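Local structure of putative aminooxidase (Propionibacterium acnes, 2BA9) at residues P164-G169 with D300-E305; M74-D79 with N213-H218; R270-K275 with Y384-G389. The protein isomerises polyunsaturated fatty acids to give conjugated linoleic acid and binds flavin-adenine dinucleotide in a fold of the flavin-containing amine oxidoreductase family. All blocks are in the same frame, centred on the assembly; numbering follows the deposited sequence.

The three contacts join three different pairs of elements, and none touches another. Interaction 1 is fully buried and links the short helix 166-170, next to the flavin, with a loop between two strands of the large mixed sheet; its chemistry is apolar. Interactions 2 and 3 are only partly buried: interaction 2 joins the C-terminal ends of helices 68-77 and 204-215, interaction 3 the end of helix 267-273 and the short helix 383-389. In interaction 2 an arginine donates one straight and one weak hydrogen bond to a single threonine, whereas interaction 3 rests on a lysine chain lying on a tyrosine ring, with a valine packed beside it against a phenylalanine edge. Interactions 1 and 2 lie on opposite sides of the chain's centre.

Interaction 1 of 3, residues P164-G169 with D300-E305; sequences PFTAFG and DNMRPE
Met302 reaches across to Thr166 and Ala167 and lies against the start of helix 166-170, a short helix beside the flavin in the flavin-containing amine oxidoreductase fold. The methionine sits in the loop between strands 295-297 and 310-315, neighbours in the large mixed sheet, so the contact joins this helix to a connection at the end of two strands.

Thr166 comes first, with its CB directed at the loop. Its CG2 is anti to the backbone N, and OG1 is anti to the carbonyl carbon (chi1 -61°). This splits the side chain into two ends with separate jobs: the methyl faces Met302, while OG1 is hydrogen-bonded to Gly171 O. CG2 touches the backbone of the loop, 3.6 Å from Met302 O, and also lies 3.9 Å from Met302 CB. These are van der Waals touches of a methyl group; the two side chains meet at a slant.

Ala167 follows, one step along the helix, and takes the far end of the methionine. Met302 has CG anti to its carbonyl carbon, and its chain is extended beyond CG, which carries the thioether past Thr166 to the alanine methyl. Met311 of strand 310-315 touches Thr166, Ala167 and Met302 alike and adds to the apolar cluster.

Phe168 touches the FAD, so the residue next to this packed alanine already belongs to the flavin pocket. At Gly169 the backbone takes a positive phi (90°), and its N donates to Thr166 O over 2.9 Å, tying the turn back to the residue that began the contact. The closest touch between helix and loop belongs to two methyl groups, Ala167 CB and Met302 CE at 3.5 Å, with Met302 SD 4.0 Å from the same Ala167 CB.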
ATOM      1  N   PRO A 164      12.957  -0.825   1.178  1.00 26.00           N
ATOM      2  CA  PRO A 164      11.589  -1.293   0.922  1.00 26.17           C
ATOM      3  C   PRO A 164      10.491  -0.372   1.448  1.00 26.35           C
ATOM      4  O   PRO A 164       9.315  -0.757   1.442  1.00 26.08           O
ATOM      5  CB  PRO A 164      11.530  -2.622   1.684  1.00 26.18           C
ATOM      6  CG  PRO A 164      12.850  -2.839   2.271  1.00 26.32           C
ATOM      7  CD  PRO A 164      13.518  -1.516   2.339  1.00 25.98           C
ATOM      8  N   PHE A 165      10.855   0.816   1.930  1.00 26.41           N
ATOM      9  CA  PHE A 165       9.849   1.714   2.468  1.00 26.55           C
ATOM     10  C   PHE A 165       9.683   2.973   1.633  1.00 26.47           C
ATOM     11  O   PHE A 165       8.678   3.114   0.930  1.00 25.93           O
ATOM     12  CB  PHE A 165      10.104   2.057   3.939  1.00 26.90           C
ATOM     13  CG  PHE A 165       8.923   2.709   4.594  1.00 27.14           C
ATOM     14  CD1 PHE A 165       7.871   1.930   5.079  1.00 27.59           C
ATOM     15  CD2 PHE A 165       8.821   4.099   4.660  1.00 27.42           C
ATOM     16  CE1 PHE A 165       6.754   2.521   5.653  1.00 28.63           C
ATOM     17  CE2 PHE A 165       7.712   4.695   5.244  1.00 27.69           C
ATOM     18  CZ  PHE A 165       6.679   3.909   5.753  1.00 27.80           C
ATOM     19  N   THR A 166      10.674   3.861   1.693  1.00 26.51           N
ATOM     20  CA  THR A 166      10.611   5.140   0.997  1.00 26.77           C
ATOM     21  C   THR A 166      10.579   4.973  -0.530  1.00 26.71           C
ATOM     22  O   THR A 166       9.778   5.611  -1.212  1.00 26.72           O
ATOM     23  CB  THR A 166      11.777   6.051   1.419  1.00 26.74           C
ATOM     24  OG1 THR A 166      11.692   6.298   2.831  1.00 27.68           O
ATOM     25  CG2 THR A 166      11.748   7.379   0.666  1.00 26.22           C
ATOM     26  N   ALA A 167      11.446   4.116  -1.049  1.00 27.19           N
ATOM     27  CA  ALA A 167      11.483   3.779  -2.479  1.00 27.15           C
ATOM     28  C   ALA A 167      10.158   3.187  -2.978  1.00 27.30           C
ATOM     29  O   ALA A 167       9.756   3.428  -4.126  1.00 27.38           O
ATOM     30  CB  ALA A 167      12.632   2.806  -2.755  1.00 27.21           C
ATOM     31  N   PHE A 168       9.499   2.415  -2.109  1.00 27.42           N
ATOM     32  CA  PHE A 168       8.171   1.819  -2.384  1.00 27.13           C
ATOM     33  C   PHE A 168       7.052   2.841  -2.169  1.00 26.56           C
ATOM     34  O   PHE A 168       5.872   2.492  -2.176  1.00 26.43           O
ATOM     35  CB  PHE A 168       7.902   0.584  -1.501  1.00 27.48           C
ATOM     36  CG  PHE A 168       8.591  -0.681  -1.963  1.00 28.14           C
ATOM     37  CD1 PHE A 168       9.957  -0.715  -2.153  1.00 28.84           C
ATOM     38  CD2 PHE A 168       7.863  -1.848  -2.151  1.00 29.58           C
ATOM     39  CE1 PHE A 168      10.595  -1.880  -2.562  1.00 30.70           C
ATOM     40  CE2 PHE A 168       8.486  -3.025  -2.534  1.00 30.97           C
ATOM     41  CZ  PHE A 168       9.868  -3.043  -2.738  1.00 30.02           C
ATOM     42  N   GLY A 169       7.427   4.100  -1.970  1.00 25.89           N
ATOM     43  CA  GLY A 169       6.506   5.204  -2.106  1.00 25.71           C
ATOM     44  C   GLY A 169       5.787   5.575  -0.840  1.00 25.27           C
ATOM     45  O   GLY A 169       4.893   6.420  -0.852  1.00 25.16           O
ATOM     46  N   ASP A 300      20.499   7.412  -2.353  1.00 24.55           N
ATOM     47  CA  ASP A 300      20.757   8.842  -2.537  1.00 24.78           C
ATOM     48  C   ASP A 300      19.489   9.631  -2.855  1.00 24.66           C
ATOM     49  O   ASP A 300      19.322  10.754  -2.362  1.00 24.31           O
ATOM     50  CB  ASP A 300      21.793   9.086  -3.654  1.00 24.35           C
ATOM     51  CG  ASP A 300      23.215   8.833  -3.201  1.00 25.61           C
ATOM     52  OD1 ASP A 300      23.469   8.686  -1.976  1.00 27.67           O
ATOM     53  OD2 ASP A 300      24.095   8.785  -4.075  1.00 26.22           O
ATOM     54  N   ASN A 301      18.622   9.040  -3.693  1.00 24.51           N
ATOM     55  CA  ASN A 301      17.415   9.709  -4.223  1.00 24.45           C
ATOM     56  C   ASN A 301      16.167   9.509  -3.349  1.00 24.79           C
ATOM     57  O   ASN A 301      15.096  10.006  -3.693  1.00 24.57           O
ATOM     58  CB  ASN A 301      17.128   9.270  -5.670  1.00 23.79           C
ATOM     59  CG  ASN A 301      18.056   9.932  -6.692  1.00 23.21           C
ATOM     60  OD1 ASN A 301      18.826  10.837  -6.367  1.00 22.21           O
ATOM     61  ND2 ASN A 301      17.951   9.506  -7.950  1.00 22.80           N
ATOM     62  N   MET A 302      16.346   8.833  -2.210  1.00 25.39           N
ATOM     63  CA  MET A 302      15.301   8.651  -1.190  1.00 25.85           C
ATOM     64  C   MET A 302      15.357   9.703  -0.063  1.00 26.08           C
ATOM     65  O   MET A 302      14.519   9.699   0.838  1.00 26.22           O
ATOM     66  CB  MET A 302      15.439   7.264  -0.567  1.00 25.64           C
ATOM     67  CG  MET A 302      15.254   6.127  -1.529  1.00 25.10           C
ATOM     68  SD  MET A 302      15.664   4.559  -0.744  1.00 23.44           S
ATOM     69  CE  MET A 302      16.059   3.524  -2.180  1.00 26.93           C
ATOM     70  N   ARG A 303      16.376  10.558  -0.100  1.00 26.82           N
ATOM     71  CA  ARG A 303      16.461  11.751   0.720  1.00 27.27           C
ATOM     72  C   ARG A 303      15.379  12.753   0.309  1.00 27.38           C
ATOM     73  O   ARG A 303      15.150  12.949  -0.890  1.00 27.40           O
ATOM     74  CB  ARG A 303      17.788  12.457   0.472  1.00 28.31           C
ATOM     75  CG  ARG A 303      19.007  11.735   0.936  1.00 30.71           C
ATOM     76  CD  ARG A 303      20.222  12.671   0.930  1.00 34.60           C
ATOM     77  NE  ARG A 303      20.949  12.659  -0.347  1.00 36.79           N
ATOM     78  CZ  ARG A 303      21.153  13.710  -1.141  1.00 37.84           C
ATOM     79  NH1 ARG A 303      20.701  14.917  -0.824  1.00 39.38           N
ATOM     80  NH2 ARG A 303      21.845  13.552  -2.257  1.00 37.97           N
ATOM     81  N   PRO A 304      14.758  13.442   1.281  1.00 27.21           N
ATOM     82  CA  PRO A 304      13.761  14.487   0.990  1.00 27.36           C
ATOM     83  C   PRO A 304      14.297  15.581   0.066  1.00 27.71           C
ATOM     84  O   PRO A 304      13.562  16.139  -0.742  1.00 28.14           O
ATOM     85  CB  PRO A 304      13.463  15.058   2.376  1.00 27.49           C
ATOM     86  CG  PRO A 304      13.740  13.936   3.301  1.00 27.15           C
ATOM     87  CD  PRO A 304      14.952  13.286   2.730  1.00 27.25           C
ATOM     88  N   GLU A 305      15.594  15.855   0.195  1.00 27.95           N
ATOM     89  CA  GLU A 305      16.314  16.792  -0.650  1.00 27.53           C
ATOM     90  C   GLU A 305      16.318  16.352  -2.110  1.00 27.03           C
ATOM     91  O   GLU A 305      16.581  17.159  -3.005  1.00 27.38           O
ATOM     92  CB  GLU A 305      17.762  16.895  -0.153  1.00 27.78           C
ATOM     93  CG  GLU A 305      17.923  17.577   1.202  1.00 28.42           C
ATOM     94  CD  GLU A 305      17.768  16.673   2.431  1.00 28.32           C
ATOM     95  OE1 GLU A 305      17.637  15.431   2.315  1.00 28.24           O
ATOM     96  OE2 GLU A 305      17.786  17.239   3.543  1.00 29.22           O
TER

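Interaction 2 of 3, residues M74-D79 with N213-H218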
ATOM      1  N   MET A  74      -5.017 -17.068  -2.333  1.00 27.22           N
ATOM      2  CA  MET A  74      -4.514 -17.981  -3.379  1.00 26.72           C
ATOM      3  C   MET A  74      -5.111 -19.406  -3.260  1.00 26.21           C
ATOM      4  O   MET A  74      -5.349 -20.068  -4.275  1.00 26.12           O
ATOM      5  CB  MET A  74      -2.974 -18.057  -3.363  1.00 26.88           C
ATOM      6  CG  MET A  74      -2.257 -16.767  -3.767  1.00 27.31           C
ATOM      7  SD  MET A  74      -0.468 -16.978  -3.993  1.00 28.40           S
ATOM      8  CE  MET A  74       0.110 -16.829  -2.302  1.00 26.81           C
ATOM      9  N   ASP A  75      -5.337 -19.878  -2.031  1.00 25.50           N
ATOM     10  CA  ASP A  75      -5.941 -21.200  -1.810  1.00 24.62           C
ATOM     11  C   ASP A  75      -7.319 -21.239  -2.467  1.00 24.02           C
ATOM     12  O   ASP A  75      -7.725 -22.245  -3.066  1.00 23.46           O
ATOM     13  CB  ASP A  75      -6.133 -21.518  -0.323  1.00 24.41           C
ATOM     14  CG  ASP A  75      -4.833 -21.649   0.449  1.00 24.39           C
ATOM     15  OD1 ASP A  75      -3.751 -21.836  -0.153  1.00 24.61           O
ATOM     16  OD2 ASP A  75      -4.916 -21.570   1.693  1.00 22.68           O
ATOM     17  N   ARG A  76      -8.037 -20.132  -2.325  1.00 23.78           N
ATOM     18  CA  ARG A  76      -9.390 -20.004  -2.869  1.00 23.62           C
ATOM     19  C   ARG A  76      -9.412 -19.905  -4.398  1.00 23.40           C
ATOM     20  O   ARG A  76     -10.324 -20.426  -5.052  1.00 23.73           O
ATOM     21  CB  ARG A  76     -10.065 -18.776  -2.257  1.00 23.76           C
ATOM     22  CG  ARG A  76     -11.555 -18.768  -2.445  1.00 24.04           C
ATOM     23  CD  ARG A  76     -12.196 -17.571  -1.814  1.00 23.53           C
ATOM     24  NE  ARG A  76     -13.486 -17.331  -2.437  1.00 23.24           N
ATOM     25  CZ  ARG A  76     -14.677 -17.577  -1.903  1.00 24.29           C
ATOM     26  NH1 ARG A  76     -14.807 -18.052  -0.663  1.00 24.07           N
ATOM     27  NH2 ARG A  76     -15.760 -17.319  -2.628  1.00 24.15           N
ATOM     28  N   THR A  77      -8.407 -19.260  -4.974  1.00 23.16           N
ATOM     29  CA  THR A  77      -8.403 -18.983  -6.424  1.00 23.49           C
ATOM     30  C   THR A  77      -7.616 -20.007  -7.253  1.00 23.71           C
ATOM     31  O   THR A  77      -7.822 -20.121  -8.468  1.00 23.97           O
ATOM     32  CB  THR A  77      -7.806 -17.601  -6.717  1.00 23.45           C
ATOM     33  OG1 THR A  77      -6.463 -17.554  -6.228  1.00 24.19           O
ATOM     34  CG2 THR A  77      -8.630 -16.480  -6.066  1.00 22.86           C
ATOM     35  N   GLY A  78      -6.710 -20.730  -6.600  1.00 24.09           N
ATOM     36  CA  GLY A  78      -5.818 -21.671  -7.277  1.00 24.58           C
ATOM     37  C   GLY A  78      -4.534 -21.041  -7.785  1.00 25.06           C
ATOM     38  O   GLY A  78      -3.740 -21.686  -8.446  1.00 24.75           O
ATOM     39  N   ASP A  79      -4.313 -19.769  -7.466  1.00 26.17           N
ATOM     40  CA  ASP A  79      -3.146 -19.056  -7.957  1.00 26.44           C
ATOM     41  C   ASP A  79      -1.909 -19.496  -7.188  1.00 26.84           C
ATOM     42  O   ASP A  79      -2.005 -19.956  -6.050  1.00 27.39           O
ATOM     43  CB  ASP A  79      -3.351 -17.546  -7.836  1.00 26.51           C
ATOM     44  CG  ASP A  79      -4.380 -17.015  -8.833  1.00 26.88           C
ATOM     45  OD1 ASP A  79      -4.067 -16.924 -10.033  1.00 28.11           O
ATOM     46  OD2 ASP A  79      -5.492 -16.661  -8.417  1.00 27.03           O
ATOM     47  N   ASN A 213     -12.380 -12.317  -7.415  1.00 22.54           N
ATOM     48  CA  ASN A 213     -13.640 -11.730  -7.851  1.00 22.87           C
ATOM     49  C   ASN A 213     -14.512 -12.778  -8.515  1.00 22.67           C
ATOM     50  O   ASN A 213     -15.675 -12.942  -8.157  1.00 22.51           O
ATOM     51  CB  ASN A 213     -13.362 -10.572  -8.831  1.00 23.48           C
ATOM     52  CG  ASN A 213     -14.609  -9.754  -9.173  1.00 23.09           C
ATOM     53  OD1 ASN A 213     -15.309  -9.285  -8.281  1.00 23.00           O
ATOM     54  ND2 ASN A 213     -14.860  -9.550 -10.474  1.00 23.08           N
ATOM     55  N   ALA A 214     -13.929 -13.511  -9.465  1.00 23.06           N
ATOM     56  CA  ALA A 214     -14.615 -14.610 -10.133  1.00 22.88           C
ATOM     57  C   ALA A 214     -15.159 -15.659  -9.157  1.00 23.24           C
ATOM     58  O   ALA A 214     -16.258 -16.141  -9.332  1.00 22.78           O
ATOM     59  CB  ALA A 214     -13.700 -15.264 -11.167  1.00 22.96           C
ATOM     60  N   THR A 215     -14.410 -15.989  -8.111  1.00 23.99           N
ATOM     61  CA  THR A 215     -14.858 -17.020  -7.153  1.00 24.11           C
ATOM     62  C   THR A 215     -15.980 -16.554  -6.213  1.00 23.97           C
ATOM     63  O   THR A 215     -16.618 -17.377  -5.547  1.00 24.57           O
ATOM     64  CB  THR A 215     -13.691 -17.527  -6.278  1.00 23.88           C
ATOM     65  OG1 THR A 215     -13.287 -16.485  -5.389  1.00 24.83           O
ATOM     66  CG2 THR A 215     -12.510 -17.964  -7.136  1.00 23.25           C
ATOM     67  N   LEU A 216     -16.195 -15.244  -6.131  1.00 23.94           N
ATOM     68  CA  LEU A 216     -17.236 -14.668  -5.272  1.00 23.47           C
ATOM     69  C   LEU A 216     -18.642 -15.008  -5.761  1.00 23.59           C
ATOM     70  O   LEU A 216     -18.899 -15.050  -6.968  1.00 22.60           O
ATOM     71  CB  LEU A 216     -17.122 -13.134  -5.219  1.00 23.18           C
ATOM     72  CG  LEU A 216     -15.837 -12.561  -4.627  1.00 23.04           C
ATOM     73  CD1 LEU A 216     -15.910 -11.042  -4.566  1.00 22.82           C
ATOM     74  CD2 LEU A 216     -15.563 -13.182  -3.240  1.00 22.10           C
ATOM     75  N   GLU A 217     -19.535 -15.214  -4.794  1.00 23.54           N
ATOM     76  CA  GLU A 217     -20.967 -15.373  -5.021  1.00 24.51           C
ATOM     77  C   GLU A 217     -21.511 -14.139  -5.753  1.00 24.78           C
ATOM     78  O   GLU A 217     -22.317 -14.273  -6.668  1.00 25.21           O
ATOM     79  CB  GLU A 217     -21.686 -15.576  -3.666  1.00 24.65           C
ATOM     80  CG  GLU A 217     -23.139 -16.051  -3.721  1.00 25.85           C
ATOM     81  CD  GLU A 217     -23.766 -16.190  -2.325  1.00 27.07           C
ATOM     82  OE1 GLU A 217     -23.039 -16.507  -1.358  1.00 27.45           O
ATOM     83  OE2 GLU A 217     -24.991 -15.989  -2.192  1.00 28.74           O
ATOM     84  N   HIS A 218     -21.047 -12.950  -5.361  1.00 24.74           N
ATOM     85  CA  HIS A 218     -21.402 -11.706  -6.049  1.00 25.15           C
ATOM     86  C   HIS A 218     -20.148 -10.911  -6.440  1.00 24.96           C
ATOM     87  O   HIS A 218     -19.649 -10.088  -5.666  1.00 25.06           O
ATOM     88  CB  HIS A 218     -22.320 -10.837  -5.177  1.00 25.26           C
ATOM     89  CG  HIS A 218     -23.499 -11.568  -4.624  1.00 25.59           C
ATOM     90  ND1 HIS A 218     -24.674 -11.723  -5.324  1.00 26.71           N
ATOM     91  CD2 HIS A 218     -23.683 -12.184  -3.432  1.00 26.08           C
ATOM     92  CE1 HIS A 218     -25.532 -12.412  -4.589  1.00 28.00           C
ATOM     93  NE2 HIS A 218     -24.956 -12.703  -3.437  1.00 26.56           N
TER
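Arg76 turns one edge of its guanidinium to Thr215 and directs two N-H donors, from NE and NH2, to that residue. The pairing joins the C-terminal ends of helices 68-77 and 204-215. With CG anti to the backbone N (chi1 -164°) and the chain extended from CG to NE, the arginine spans the gap between them. Its NE-H points almost straight at the hydroxyl: Arg76 NE to Thr215 OG1 is 3.1 Å, with an angle of 169° at the hydrogen, and OG1 lies essentially in the guanidinium plane. The second bond, Arg76 NH2 to Thr215 O at 3.0 Å, is weak and bent to 135°.

Nearer the helix backbones, the methyls Thr77 CG2 and Thr215 CG2 approach to 4.3 Å, and Thr215 CG2 also lies 3.9 Å from Arg76 O. Leu216 sets CD2 4.2 Å from Arg76 NH2. Thr77 turns its hydroxyl back into its own segment, where OG1 donates to Asp79 OD2 at 2.6 Å.

The guanidinium has further partners on helix 16-28: NH2 forms a salt bridge with Glu26 OE2, and NH1 a hydrogen bond with Gln27 OE1. Thr215 OG1 donates to Leu212 O, a carbonyl that can only accept, and takes the Arg76 N-H on a lone pair. Arg76 thus brings three helices together, and its positive charge, set at a carbonyl of a helix C-terminus and paired with Glu26, is probably well stabilised.

Interaction 3 of 3, residues R270-K275 with Y384-G389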
ATOM      1  N   ARG A 270     -16.080  14.476   8.913  1.00 28.00           N
ATOM      2  CA  ARG A 270     -15.419  15.675   8.366  1.00 28.52           C
ATOM      3  C   ARG A 270     -14.134  16.000   9.123  1.00 27.98           C
ATOM      4  O   ARG A 270     -13.062  16.056   8.533  1.00 27.71           O
ATOM      5  CB  ARG A 270     -16.351  16.897   8.371  1.00 29.12           C
ATOM      6  CG  ARG A 270     -17.081  17.110   7.059  1.00 31.32           C
ATOM      7  CD  ARG A 270     -18.153  18.161   7.170  1.00 33.94           C
ATOM      8  NE  ARG A 270     -19.319  17.664   7.904  1.00 36.43           N
ATOM      9  CZ  ARG A 270     -19.754  18.108   9.086  1.00 38.01           C
ATOM     10  NH1 ARG A 270     -19.137  19.097   9.739  1.00 39.40           N
ATOM     11  NH2 ARG A 270     -20.836  17.551   9.620  1.00 37.93           N
ATOM     12  N   GLU A 271     -14.251  16.189  10.430  1.00 27.76           N
ATOM     13  CA  GLU A 271     -13.111  16.588  11.274  1.00 27.97           C
ATOM     14  C   GLU A 271     -11.916  15.652  11.195  1.00 27.48           C
ATOM     15  O   GLU A 271     -10.780  16.103  11.087  1.00 27.56           O
ATOM     16  CB  GLU A 271     -13.526  16.696  12.746  1.00 28.02           C
ATOM     17  CG  GLU A 271     -12.455  17.355  13.612  1.00 28.59           C
ATOM     18  CD  GLU A 271     -12.763  17.290  15.086  1.00 30.46           C
ATOM     19  OE1 GLU A 271     -13.900  16.898  15.442  1.00 31.30           O
ATOM     20  OE2 GLU A 271     -11.855  17.622  15.887  1.00 31.40           O
ATOM     21  N   TYR A 272     -12.177  14.351  11.276  1.00 27.38           N
ATOM     22  CA  TYR A 272     -11.096  13.361  11.311  1.00 27.28           C
ATOM     23  C   TYR A 272     -10.637  12.908   9.935  1.00 26.52           C
ATOM     24  O   TYR A 272      -9.433  12.805   9.692  1.00 26.33           O
ATOM     25  CB  TYR A 272     -11.465  12.187  12.234  1.00 27.83           C
ATOM     26  CG  TYR A 272     -11.281  12.609  13.677  1.00 27.83           C
ATOM     27  CD1 TYR A 272     -12.208  13.433  14.299  1.00 28.81           C
ATOM     28  CD2 TYR A 272     -10.132  12.264  14.383  1.00 27.57           C
ATOM     29  CE1 TYR A 272     -12.021  13.862  15.616  1.00 28.87           C
ATOM     30  CE2 TYR A 272      -9.932  12.687  15.681  1.00 27.71           C
ATOM     31  CZ  TYR A 272     -10.877  13.488  16.294  1.00 28.46           C
ATOM     32  OH  TYR A 272     -10.684  13.916  17.585  1.00 28.84           O
ATOM     33  N   PHE A 273     -11.565  12.686   9.014  1.00 25.85           N
ATOM     34  CA  PHE A 273     -11.152  12.262   7.673  1.00 25.41           C
ATOM     35  C   PHE A 273     -10.404  13.382   6.911  1.00 25.28           C
ATOM     36  O   PHE A 273      -9.580  13.096   6.033  1.00 25.30           O
ATOM     37  CB  PHE A 273     -12.331  11.706   6.868  1.00 24.94           C
ATOM     38  CG  PHE A 273     -13.018  10.516   7.514  1.00 23.73           C
ATOM     39  CD1 PHE A 273     -12.419   9.787   8.545  1.00 22.68           C
ATOM     40  CD2 PHE A 273     -14.256  10.099   7.062  1.00 22.63           C
ATOM     41  CE1 PHE A 273     -13.071   8.695   9.118  1.00 22.11           C
ATOM     42  CE2 PHE A 273     -14.896   9.002   7.624  1.00 21.98           C
ATOM     43  CZ  PHE A 273     -14.309   8.307   8.656  1.00 21.09           C
ATOM     44  N   SER A 274     -10.680  14.635   7.273  1.00 25.16           N
ATOM     45  CA  SER A 274      -9.956  15.796   6.732  1.00 25.33           C
ATOM     46  C   SER A 274      -8.491  15.831   7.121  1.00 25.53           C
ATOM     47  O   SER A 274      -7.730  16.581   6.517  1.00 26.08           O
ATOM     48  CB  SER A 274     -10.574  17.118   7.205  1.00 25.41           C
ATOM     49  OG  SER A 274     -11.897  17.283   6.737  1.00 27.09           O
ATOM     50  N   LYS A 275      -8.096  15.066   8.143  1.00 25.33           N
ATOM     51  CA  LYS A 275      -6.698  15.024   8.581  1.00 25.09           C
ATOM     52  C   LYS A 275      -5.841  14.023   7.800  1.00 24.84           C
ATOM     53  O   LYS A 275      -4.609  14.005   7.956  1.00 23.96           O
ATOM     54  CB  LYS A 275      -6.606  14.657  10.057  1.00 25.14           C
ATOM     55  CG  LYS A 275      -7.289  15.616  11.015  1.00 25.19           C
ATOM     56  CD  LYS A 275      -7.337  15.007  12.416  1.00 24.64           C
ATOM     57  CE  LYS A 275      -8.195  15.797  13.369  1.00 23.22           C
ATOM     58  NZ  LYS A 275      -7.624  17.119  13.664  1.00 23.06           N
ATOM     59  N   TYR A 384      -6.906   7.122  15.724  1.00 26.00           N
ATOM     60  CA  TYR A 384      -7.474   5.768  15.539  1.00 25.96           C
ATOM     61  C   TYR A 384      -8.341   5.292  16.719  1.00 26.50           C
ATOM     62  O   TYR A 384      -9.180   4.407  16.561  1.00 26.04           O
ATOM     63  CB  TYR A 384      -6.356   4.744  15.256  1.00 26.08           C
ATOM     64  CG  TYR A 384      -5.706   4.891  13.905  1.00 25.40           C
ATOM     65  CD1 TYR A 384      -6.226   4.243  12.790  1.00 25.31           C
ATOM     66  CD2 TYR A 384      -4.569   5.676  13.734  1.00 25.90           C
ATOM     67  CE1 TYR A 384      -5.644   4.365  11.552  1.00 24.47           C
ATOM     68  CE2 TYR A 384      -3.968   5.812  12.466  1.00 25.29           C
ATOM     69  CZ  TYR A 384      -4.519   5.150  11.382  1.00 25.43           C
ATOM     70  OH  TYR A 384      -3.971   5.255  10.116  1.00 25.87           O
ATOM     71  N   GLU A 385      -8.133   5.867  17.903  1.00 26.79           N
ATOM     72  CA  GLU A 385      -9.036   5.628  19.015  1.00 27.02           C
ATOM     73  C   GLU A 385     -10.396   6.190  18.631  1.00 26.77           C
ATOM     74  O   GLU A 385     -11.422   5.542  18.814  1.00 26.39           O
ATOM     75  CB  GLU A 385      -8.514   6.279  20.308  1.00 27.55           C
ATOM     76  CG  GLU A 385      -7.274   5.586  20.879  1.00 28.12           C
ATOM     77  CD  GLU A 385      -6.912   6.075  22.265  1.00 30.44           C
ATOM     78  OE1 GLU A 385      -7.705   5.835  23.187  1.00 30.70           O
ATOM     79  OE2 GLU A 385      -5.828   6.679  22.436  1.00 33.14           O
ATOM     80  N   LYS A 386     -10.391   7.392  18.060  1.00 26.67           N
ATOM     81  CA  LYS A 386     -11.621   8.002  17.574  1.00 26.58           C
ATOM     82  C   LYS A 386     -12.232   7.191  16.428  1.00 26.29           C
ATOM     83  O   LYS A 386     -13.371   6.746  16.523  1.00 26.05           O
ATOM     84  CB  LYS A 386     -11.367   9.444  17.128  1.00 26.76           C
ATOM     85  CG  LYS A 386     -12.608  10.153  16.607  1.00 27.48           C
ATOM     86  CD  LYS A 386     -13.620  10.473  17.724  1.00 28.47           C
ATOM     87  CE  LYS A 386     -14.529  11.646  17.343  1.00 28.59           C
ATOM     88  NZ  LYS A 386     -15.257  12.278  18.496  1.00 27.99           N
ATOM     89  N   VAL A 387     -11.477   6.982  15.353  1.00 26.11           N
ATOM     90  CA  VAL A 387     -12.073   6.401  14.142  1.00 25.97           C
ATOM     91  C   VAL A 387     -12.526   4.946  14.360  1.00 26.57           C
ATOM     92  O   VAL A 387     -13.597   4.556  13.882  1.00 25.95           O
ATOM     93  CB  VAL A 387     -11.171   6.581  12.913  1.00 25.99           C
ATOM     94  CG1 VAL A 387     -11.752   5.851  11.688  1.00 25.43           C
ATOM     95  CG2 VAL A 387     -11.010   8.065  12.624  1.00 25.00           C
ATOM     96  N   GLU A 388     -11.755   4.168  15.125  1.00 26.87           N
ATOM     97  CA  GLU A 388     -12.168   2.802  15.464  1.00 27.34           C
ATOM     98  C   GLU A 388     -13.338   2.785  16.445  1.00 27.57           C
ATOM     99  O   GLU A 388     -14.165   1.870  16.408  1.00 27.36           O
ATOM    100  CB  GLU A 388     -11.008   1.972  16.016  1.00 27.19           C
ATOM    101  CG  GLU A 388      -9.930   1.651  14.993  1.00 28.74           C
ATOM    102  CD  GLU A 388     -10.344   0.570  13.999  1.00 29.86           C
ATOM    103  OE1 GLU A 388     -11.560   0.346  13.806  1.00 30.40           O
ATOM    104  OE2 GLU A 388      -9.448  -0.062  13.413  1.00 28.79           O
ATOM    105  N   GLY A 389     -13.389   3.784  17.326  1.00 27.59           N
ATOM    106  CA  GLY A 389     -14.536   3.993  18.188  1.00 28.01           C
ATOM    107  C   GLY A 389     -15.790   4.314  17.398  1.00 28.33           C
ATOM    108  O   GLY A 389     -16.893   3.988  17.826  1.00 28.88           O
TER
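Lys386 lays its aliphatic chain over one face of the Tyr272 ring, the main touch between helices 267-273 and 383-389. This is a CH-pi contact: Lys386 CG stands 3.7 Å from the centroid of the Tyr272 ring and only 7° off the normal, so it sits over the centre. A bend at chi2 (71°) keeps the chain on the ring, with Lys386 CB 3.8 Å from Tyr272 CE2 and Lys386 CE 3.8 Å from Tyr272 CE1. Across the ring, the opposite face is covered toward its rim by Lys275 CE.

Apolar packing comes from Val387, the next residue. Its CG2 lies 4.2 Å from Tyr272 CB, and its CG1 meets the edge of the Phe273 ring, 4.1 Å from CE1. Phe273 also meets Tyr398 of strand 396-398 edge-to-face, which ties helix 267-273 to the parallel sheet.

Polar links lie beside this packing. Trp383 NE1 is hydrogen-bonded to Tyr272 O, and Lys386 NZ has a long, weak ion pair with Asp268 OD1. The methylenes of Lys386 pack on the ring while its ammonium group reaches beyond it toward acidic neighbours; with Glu271 OE1 5.7 Å from Lys386 NZ, though not in contact, its charge is probably mildly favoured.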